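Hypothetical sugar kinase (Cytophaga hutchinsonii, PDB 3R8E) probably phosphorylates a sugar with ATP, as a putative kinase of the ROK family built on the ribonuclease H-like fold. Local coordinates at residues K32-V36 against N306-L311; T146-L152 against L261-G267; L197-T201 against V240-I244. One frame throughout, in Å; residues are numbered along the deposited sequence.

Contact 1: residues K32-V36 against N306-L311; sequences KFGLV and NDAGLL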
loop_
_atom_site.group_PDB
_atom_site.type_symbol
_atom_site.label_atom_id
_atom_site.label_comp_id
_atom_site.label_asym_id
_atom_site.label_seq_id
_atom_site.Cartn_x
_atom_site.Cartn_y
_atom_site.Cartn_z
ATOM N N LYS A 32 17.001 21.830 -10.008
ATOM C CA LYS A 32 18.107 21.270 -10.801
ATOM C C LYS A 32 17.732 21.018 -12.264
ATOM O O LYS A 32 16.684 20.448 -12.560
ATOM C CB LYS A 32 18.615 19.961 -10.175
ATOM C CG LYS A 32 19.376 20.128 -8.865
ATOM C CD LYS A 32 19.060 19.012 -7.863
ATOM C CE LYS A 32 20.057 17.873 -7.869
ATOM N NZ LYS A 32 19.815 16.918 -8.984
ATOM N N PHE A 33 18.635 21.421 -13.166
ATOM C CA PHE A 33 18.562 21.282 -14.620
ATOM C C PHE A 33 19.739 20.460 -15.106
ATOM O O PHE A 33 20.845 20.610 -14.583
ATOM C CB PHE A 33 18.619 22.670 -15.288
ATOM C CG PHE A 33 17.320 23.423 -15.459
ATOM C CD1 PHE A 33 16.551 23.777 -14.356
ATOM C CD2 PHE A 33 16.913 23.858 -16.714
ATOM C CE1 PHE A 33 15.375 24.517 -14.514
ATOM C CE2 PHE A 33 15.737 24.598 -16.869
ATOM C CZ PHE A 33 14.976 24.917 -15.769
ATOM N N GLY A 34 19.517 19.629 -16.115
ATOM C CA GLY A 34 20.601 18.841 -16.687
ATOM C C GLY A 34 20.262 18.176 -17.998
ATOM O O GLY A 34 19.129 17.732 -18.205
ATOM N N LEU A 35 21.257 18.097 -18.885
ATOM C CA LEU A 35 21.100 17.422 -20.165
ATOM C C LEU A 35 21.487 15.968 -19.968
ATOM O O LEU A 35 22.610 15.680 -19.550
ATOM C CB LEU A 35 21.935 18.100 -21.256
ATOM C CG LEU A 35 21.224 18.309 -22.588
ATOM C CD1 LEU A 35 20.058 19.279 -22.454
ATOM C CD2 LEU A 35 22.186 18.815 -23.633
ATOM N N VAL A 36 20.557 15.057 -20.229
ATOM C CA VAL A 36 20.772 13.631 -19.982
ATOM C C VAL A 36 21.022 12.875 -21.286
ATOM O O VAL A 36 20.265 13.019 -22.246
ATOM C CB VAL A 36 19.585 13.028 -19.181
ATOM C CG1 VAL A 36 19.766 11.531 -18.926
ATOM C CG2 VAL A 36 19.379 13.773 -17.861
ATOM N N ASN A 306 21.401 11.653 -5.331
ATOM C CA ASN A 306 20.597 12.841 -5.651
ATOM C C ASN A 306 20.370 13.072 -7.166
ATOM O O ASN A 306 19.623 13.984 -7.521
ATOM C CB ASN A 306 21.234 14.086 -5.034
ATOM C CG ASN A 306 20.981 14.207 -3.555
ATOM O OD1 ASN A 306 21.731 13.685 -2.724
ATOM N ND2 ASN A 306 19.908 14.894 -3.192
ATOM N N ASP A 307 20.983 12.261 -8.045
ATOM C CA ASP A 307 20.811 12.414 -9.494
ATOM C C ASP A 307 19.598 11.633 -10.044
ATOM O O ASP A 307 19.143 11.926 -11.151
ATOM C CB ASP A 307 22.082 11.973 -10.229
ATOM C CG ASP A 307 23.249 12.941 -10.100
ATOM O OD1 ASP A 307 23.003 14.170 -10.047
ATOM O OD2 ASP A 307 24.405 12.477 -10.119
ATOM N N ALA A 308 19.077 10.655 -9.280
ATOM C CA ALA A 308 17.969 9.793 -9.702
ATOM C C ALA A 308 16.729 10.573 -10.169
ATOM O O ALA A 308 16.136 10.192 -11.179
ATOM C CB ALA A 308 17.585 8.834 -8.582
ATOM N N GLY A 309 16.362 11.637 -9.446
ATOM C CA GLY A 309 15.202 12.472 -9.762
ATOM C C GLY A 309 15.276 13.117 -11.132
ATOM O O GLY A 309 14.320 13.042 -11.909
ATOM N N LEU A 310 16.431 13.731 -11.443
ATOM C CA LEU A 310 16.684 14.388 -12.726
ATOM C C LEU A 310 16.750 13.347 -13.853
ATOM O O LEU A 310 16.119 13.537 -14.895
ATOM C CB LEU A 310 17.982 15.204 -12.655
ATOM C CG LEU A 310 18.101 16.355 -13.657
ATOM C CD1 LEU A 310 18.766 17.556 -13.024
ATOM C CD2 LEU A 310 18.882 15.932 -14.887
ATOM N N LEU A 311 17.470 12.228 -13.621
ATOM C CA LEU A 311 17.589 11.142 -14.600
ATOM C C LEU A 311 16.214 10.552 -14.929
ATOM O O LEU A 311 15.913 10.332 -16.103
ATOM C CB LEU A 311 18.546 10.037 -14.109
ATOM C CG LEU A 311 20.038 10.398 -14.057
ATOM C CD1 LEU A 311 20.823 9.307 -13.357
ATOM C CD2 LEU A 311 20.614 10.616 -15.445
HETATM O O HOH W 1 17.789 14.859 -9.245
#

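Contact 2: residues T146-L152 against L261-G267; sequences TFILLAL and LNNILLG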
loop_
_atom_site.group_PDB
_atom_site.type_symbol
_atom_site.label_atom_id
_atom_site.label_comp_id
_atom_site.label_asym_id
_atom_site.label_seq_id
_atom_site.Cartn_x
_atom_site.Cartn_y
_atom_site.Cartn_z
ATOM N N THR A 146 10.096 -5.042 -10.304
ATOM C CA THR A 146 9.220 -4.693 -9.187
ATOM C C THR A 146 10.048 -4.344 -7.960
ATOM O O THR A 146 10.700 -5.218 -7.388
ATOM C CB THR A 146 8.244 -5.859 -8.932
ATOM O OG1 THR A 146 7.553 -6.143 -10.159
ATOM C CG2 THR A 146 7.233 -5.556 -7.816
ATOM N N PHE A 147 10.023 -3.063 -7.558
ATOM C CA PHE A 147 10.777 -2.610 -6.389
ATOM C C PHE A 147 10.271 -1.288 -5.866
ATOM O O PHE A 147 9.589 -0.551 -6.576
ATOM C CB PHE A 147 12.289 -2.469 -6.713
ATOM C CG PHE A 147 12.667 -1.356 -7.665
ATOM C CD1 PHE A 147 12.996 -0.090 -7.188
ATOM C CD2 PHE A 147 12.760 -1.592 -9.032
ATOM C CE1 PHE A 147 13.366 0.933 -8.066
ATOM C CE2 PHE A 147 13.148 -0.571 -9.908
ATOM C CZ PHE A 147 13.441 0.687 -9.417
ATOM N N ILE A 148 10.680 -0.960 -4.640
ATOM C CA ILE A 148 10.435 0.338 -4.026
ATOM C C ILE A 148 11.782 1.015 -3.805
ATOM O O ILE A 148 12.734 0.369 -3.352
ATOM C CB ILE A 148 9.598 0.295 -2.701
ATOM C CG1 ILE A 148 9.303 1.736 -2.194
ATOM C CG2 ILE A 148 10.308 -0.518 -1.600
ATOM C CD1 ILE A 148 8.224 1.842 -1.134
ATOM N N LEU A 149 11.853 2.307 -4.138
ATOM C CA LEU A 149 12.992 3.146 -3.830
ATOM C C LEU A 149 12.572 4.038 -2.683
ATOM O O LEU A 149 11.626 4.805 -2.838
ATOM C CB LEU A 149 13.492 3.969 -5.040
ATOM C CG LEU A 149 14.507 5.096 -4.723
ATOM C CD1 LEU A 149 15.794 4.540 -4.159
ATOM C CD2 LEU A 149 14.839 5.901 -5.953
ATOM N N LEU A 150 13.221 3.901 -1.525
ATOM C CA LEU A 150 12.986 4.774 -0.381
ATOM C C LEU A 150 14.108 5.785 -0.315
ATOM O O LEU A 150 15.261 5.399 -0.097
ATOM C CB LEU A 150 12.916 4.011 0.958
ATOM C CG LEU A 150 11.703 3.208 1.319
ATOM C CD1 LEU A 150 11.860 2.688 2.742
ATOM C CD2 LEU A 150 10.442 4.053 1.266
ATOM N N ALA A 151 13.790 7.066 -0.534
ATOM C CA ALA A 151 14.769 8.146 -0.451
ATOM C C ALA A 151 14.668 8.761 0.942
ATOM O O ALA A 151 13.707 9.470 1.248
ATOM C CB ALA A 151 14.528 9.174 -1.543
ATOM N N LEU A 152 15.624 8.401 1.811
ATOM C CA LEU A 152 15.645 8.798 3.213
ATOM C C LEU A 152 16.485 10.064 3.418
ATOM O O LEU A 152 17.695 9.995 3.645
ATOM C CB LEU A 152 16.150 7.632 4.092
ATOM C CG LEU A 152 15.374 6.303 3.952
ATOM C CD1 LEU A 152 16.263 5.117 4.250
ATOM C CD2 LEU A 152 14.130 6.280 4.824
ATOM N N LEU A 261 5.639 -6.637 -2.810
ATOM C CA LEU A 261 6.930 -6.443 -3.461
ATOM C C LEU A 261 7.967 -6.793 -2.411
ATOM O O LEU A 261 7.657 -6.716 -1.221
ATOM C CB LEU A 261 7.118 -5.009 -4.040
ATOM C CG LEU A 261 7.044 -3.806 -3.074
ATOM C CD1 LEU A 261 8.368 -3.581 -2.353
ATOM C CD2 LEU A 261 6.727 -2.534 -3.827
ATOM N N ASN A 262 9.170 -7.194 -2.812
ATOM C CA ASN A 262 10.185 -7.514 -1.807
ATOM C C ASN A 262 11.601 -7.115 -2.264
ATOM O O ASN A 262 12.584 -7.600 -1.705
ATOM C CB ASN A 262 10.121 -8.988 -1.387
ATOM C CG ASN A 262 10.440 -9.961 -2.482
ATOM O OD1 ASN A 262 10.592 -9.591 -3.649
ATOM N ND2 ASN A 262 10.522 -11.235 -2.133
ATOM N N ASN A 263 11.696 -6.212 -3.254
ATOM C CA ASN A 263 12.960 -5.618 -3.684
ATOM C C ASN A 263 12.945 -4.203 -3.192
ATOM O O ASN A 263 11.995 -3.474 -3.479
ATOM C CB ASN A 263 13.154 -5.683 -5.189
ATOM C CG ASN A 263 13.380 -7.067 -5.715
ATOM O OD1 ASN A 263 14.089 -7.885 -5.117
ATOM N ND2 ASN A 263 12.820 -7.328 -6.882
ATOM N N ILE A 264 13.940 -3.836 -2.370
ATOM C CA ILE A 264 13.988 -2.510 -1.761
ATOM C C ILE A 264 15.332 -1.854 -2.042
ATOM O O ILE A 264 16.383 -2.444 -1.760
ATOM C CB ILE A 264 13.713 -2.617 -0.230
ATOM C CG1 ILE A 264 12.316 -3.207 0.055
ATOM C CG2 ILE A 264 13.882 -1.259 0.491
ATOM C CD1 ILE A 264 12.287 -4.154 1.212
ATOM N N LEU A 265 15.284 -0.619 -2.575
ATOM C CA LEU A 265 16.472 0.215 -2.792
ATOM C C LEU A 265 16.408 1.375 -1.820
ATOM O O LEU A 265 15.372 2.038 -1.722
ATOM C CB LEU A 265 16.604 0.732 -4.236
ATOM C CG LEU A 265 16.852 -0.290 -5.357
ATOM C CD1 LEU A 265 17.000 0.418 -6.691
ATOM C CD2 LEU A 265 18.091 -1.160 -5.089
ATOM N N LEU A 266 17.513 1.629 -1.112
ATOM C CA LEU A 266 17.571 2.690 -0.120
ATOM C C LEU A 266 18.511 3.804 -0.566
ATOM O O LEU A 266 19.691 3.556 -0.823
ATOM C CB LEU A 266 18.002 2.116 1.246
ATOM C CG LEU A 266 17.095 1.022 1.842
ATOM C CD1 LEU A 266 17.738 0.386 3.046
ATOM C CD2 LEU A 266 15.706 1.561 2.213
ATOM N N GLY A 267 17.962 5.016 -0.654
ATOM C CA GLY A 267 18.673 6.229 -1.059
ATOM C C GLY A 267 18.552 7.351 -0.042
ATOM O O GLY A 267 18.051 7.138 1.064
HETATM O O HOH W 2 9.438 -7.205 -5.797
#

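Contact 3: residues L197-T201 against V240-I244; sequences LIAYT and VWADI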
loop_
_atom_site.group_PDB
_atom_site.type_symbol
_atom_site.label_atom_id
_atom_site.label_comp_id
_atom_site.label_asym_id
_atom_site.label_seq_id
_atom_site.Cartn_x
_atom_site.Cartn_y
_atom_site.Cartn_z
ATOM N N LEU A 197 16.090 12.713 13.085
ATOM C CA LEU A 197 17.186 11.805 13.445
ATOM C C LEU A 197 18.200 12.563 14.322
ATOM O O LEU A 197 18.639 12.034 15.347
ATOM C CB LEU A 197 17.864 11.225 12.176
ATOM C CG LEU A 197 19.342 10.806 12.290
ATOM C CD1 LEU A 197 19.484 9.385 12.806
ATOM C CD2 LEU A 197 20.055 10.967 10.967
ATOM N N ILE A 198 18.540 13.811 13.926
ATOM C CA ILE A 198 19.481 14.681 14.652
ATOM C C ILE A 198 18.899 15.012 16.039
ATOM O O ILE A 198 19.617 14.904 17.033
ATOM C CB ILE A 198 19.833 15.964 13.832
ATOM C CG1 ILE A 198 20.606 15.605 12.540
ATOM C CG2 ILE A 198 20.634 16.986 14.684
ATOM C CD1 ILE A 198 20.603 16.688 11.454
ATOM N N ALA A 199 17.600 15.379 16.101
ATOM C CA ALA A 199 16.914 15.717 17.357
ATOM C C ALA A 199 16.867 14.514 18.306
ATOM O O ALA A 199 17.082 14.687 19.507
ATOM C CB ALA A 199 15.508 16.223 17.073
ATOM N N TYR A 200 16.629 13.298 17.763
ATOM C CA TYR A 200 16.596 12.053 18.533
ATOM C C TYR A 200 17.998 11.714 19.065
ATOM O O TYR A 200 18.110 11.242 20.197
ATOM C CB TYR A 200 16.033 10.888 17.690
ATOM C CG TYR A 200 16.089 9.541 18.383
ATOM C CD1 TYR A 200 15.204 9.223 19.409
ATOM C CD2 TYR A 200 17.039 8.588 18.022
ATOM C CE1 TYR A 200 15.259 7.990 20.058
ATOM C CE2 TYR A 200 17.109 7.355 18.669
ATOM C CZ TYR A 200 16.215 7.059 19.684
ATOM O OH TYR A 200 16.276 5.839 20.314
ATOM N N THR A 201 19.055 11.948 18.250
ATOM C CA THR A 201 20.450 11.694 18.641
ATOM C C THR A 201 20.822 12.621 19.817
ATOM O O THR A 201 21.438 12.145 20.769
ATOM C CB THR A 201 21.412 11.825 17.442
ATOM O OG1 THR A 201 20.967 10.961 16.392
ATOM C CG2 THR A 201 22.856 11.456 17.799
ATOM N N VAL A 240 21.359 4.300 17.906
ATOM C CA VAL A 240 20.514 5.267 17.188
ATOM C C VAL A 240 20.138 4.682 15.816
ATOM O O VAL A 240 18.948 4.634 15.495
ATOM C CB VAL A 240 21.180 6.667 17.070
ATOM C CG1 VAL A 240 20.502 7.532 16.007
ATOM C CG2 VAL A 240 21.183 7.387 18.415
ATOM N N TRP A 241 21.137 4.196 15.039
ATOM C CA TRP A 241 20.888 3.612 13.717
ATOM C C TRP A 241 20.067 2.324 13.821
ATOM O O TRP A 241 19.212 2.091 12.968
ATOM C CB TRP A 241 22.189 3.362 12.938
ATOM C CG TRP A 241 22.898 4.614 12.504
ATOM C CD1 TRP A 241 24.163 4.992 12.845
ATOM C CD2 TRP A 241 22.386 5.650 11.648
ATOM N NE1 TRP A 241 24.477 6.191 12.250
ATOM C CE2 TRP A 241 23.395 6.632 11.532
ATOM C CE3 TRP A 241 21.168 5.847 10.970
ATOM C CZ2 TRP A 241 23.225 7.796 10.770
ATOM C CZ3 TRP A 241 21.006 6.995 10.206
ATOM C CH2 TRP A 241 22.026 7.953 10.111
ATOM N N ALA A 242 20.286 1.519 14.884
ATOM C CA ALA A 242 19.520 0.292 15.125
ATOM C C ALA A 242 18.027 0.611 15.349
ATOM O O ALA A 242 17.173 -0.107 14.832
ATOM C CB ALA A 242 20.085 -0.457 16.322
ATOM N N ASP A 243 17.720 1.705 16.086
ATOM C CA ASP A 243 16.342 2.124 16.348
ATOM C C ASP A 243 15.693 2.658 15.062
ATOM O O ASP A 243 14.550 2.298 14.769
ATOM C CB ASP A 243 16.272 3.166 17.474
ATOM C CG ASP A 243 14.874 3.312 18.042
ATOM O OD1 ASP A 243 14.435 2.403 18.782
ATOM O OD2 ASP A 243 14.210 4.324 17.731
ATOM N N ILE A 244 16.445 3.471 14.275
ATOM C CA ILE A 244 16.005 4.018 12.979
ATOM C C ILE A 244 15.666 2.841 12.040
ATOM O O ILE A 244 14.606 2.855 11.402
ATOM C CB ILE A 244 17.089 4.982 12.384
ATOM C CG1 ILE A 244 17.220 6.306 13.202
ATOM C CG2 ILE A 244 16.892 5.260 10.880
ATOM C CD1 ILE A 244 15.971 7.281 13.222
#

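Contact 1: residues K32-V36 against N306-L311
N306 meets the strand through its backbone: its carbonyl oxygen takes a hydrogen bond from K32 NZ at 3.3 Å, the ammonium lying above the carbonyl plane. Bends at chi2, chi3 and chi4 (142° at chi2) carry NZ to this point. A water completes the link, accepting from K32 NZ at 2.9 Å and from L310 N while donating to N306 O, and so bridges the lysine to the backbone of both residues. At D307, OD1 remains 4.3 Å from K32 NZ, beyond a salt bridge, although the opposite charges probably still attract. L310 is the apolar centre of the contact. Its CD1 lies 3.6 Å from K32 O and also touches the lysine CB, whereas CD2 meets V36 CG2 at 3.7 Å. A CB on G34 would come within 2.9 Å of L310 CD2, consistent with a glycine where this leucine lies against the strand. L311 follows, its CD2 touching V36 CG1, the two side chains meeting at about a right angle. Helix 308-318 thus covers one face of strand 30-36, beside helix 127-138, while F33 and L35, on the other face, touch helix 59-73; strand 21-25 flanks one edge and strands 42-43 and 45-49 the other.

Contact 2: residues T146-L152 against L261-G267
I148 and L265 sit at the middle of a parallel strand pair, 147-152 with 263-267, in the five-stranded mixed sheet of a ribonuclease H-like fold. L265 N gives I148 O an almost straight bond of 2.8 Å, and L265 O receives L150 N in turn. The same parallel pattern continues from I148 N to N263 O and from G267 N to L150 O. Before the first of these bonds, the side chain of N263 extends the pairing past the strand end, its ND2 donating to T146 O at 3.0 Å, nearly along the C=O axis. A leucine in place of N263 would keep bulk there but would probably leave T146 O without its amide donor, although the water that also donates to it could remain.

Around these bonds the side chains pack in pairs on both faces of the sheet. With CG1 anti to the backbone N (chi1 -176°), I148 turns CG2 to L261 CD1 and I264 CG1, each 3.7 Å away. F147 CE1 meets L265 CD1 at 3.9 Å. One shell out, helix 127-138 covers L149 and L265 through E135, and helix 274-288 covers I264 and L266 through M285 and F277. G170 of the second subunit packs on T146. At the far end L152 N reaches G267 O at 2.8 Å from above the carbonyl plane, 51° out of it.

Contact 3: residues L197-T201 against V240-I244
L197 reaches W241, V240 and I244 because its CG stands opposite the backbone nitrogen (chi1 153°), which throws both methyls across to the other helix. Y200 and V240 use the same setting of the first torsion, with V240 CG1 opposite its own nitrogen, and the two side chains run alongside each other, head to tail. The motif is a helix pair, segments 197-201 and 240-244 crossing at 132° in the helical part of this ROK-family chain. Their axes approach only to 11.2 Å, a distance bridged by side chains.

L197 CD1 lies over the face of the tryptophan's six-membered ring, 4.2 Å from its centroid, in a CH-pi contact, while CD2 meets W241 CH2 at 3.7 Å. The same CD1 touches V240 CG1 and I244 CG1, so one methyl is gripped by three residues of helix 235-259. Beyond this cluster, Y200 OH comes to 3.6 Å from D243 OD2, an approach without a hydrogen bond, with the ring and carboxylate planes 18° apart. Helix 223-231 closes over W241 through P223 and A230. T201 rests its OG1 on V240 CG1 at 3.5 Å, yet that hydroxyl is fixed within its own helix: T201 OG1 donates to L197 O at 2.8 Å, and T201 N reaches the same oxygen from the opposite face of its plane.

All three contacts are buried, but they lie at different distances from the centre of the chain: contacts 1 and 2 have their centres about 12 and 10 Å from it, the more peripheral contact 3 about 20 Å. Contact 1 sets a helix on a strand of one sheet, contact 2 joins two strands of another, and contact 3 packs helix on helix. Backbone hydrogen bonds dominate contact 2; contact 1 mixes a leucine core with a lysine and water at one end; contact 3 depends on apolar and ring contacts. Shared elements tie them together. Helix 127-138 touches contacts 1 and 2, A131 meeting A308 and L149, and helix 235-259 of contact 3 leads into strand 263-267 of contact 2.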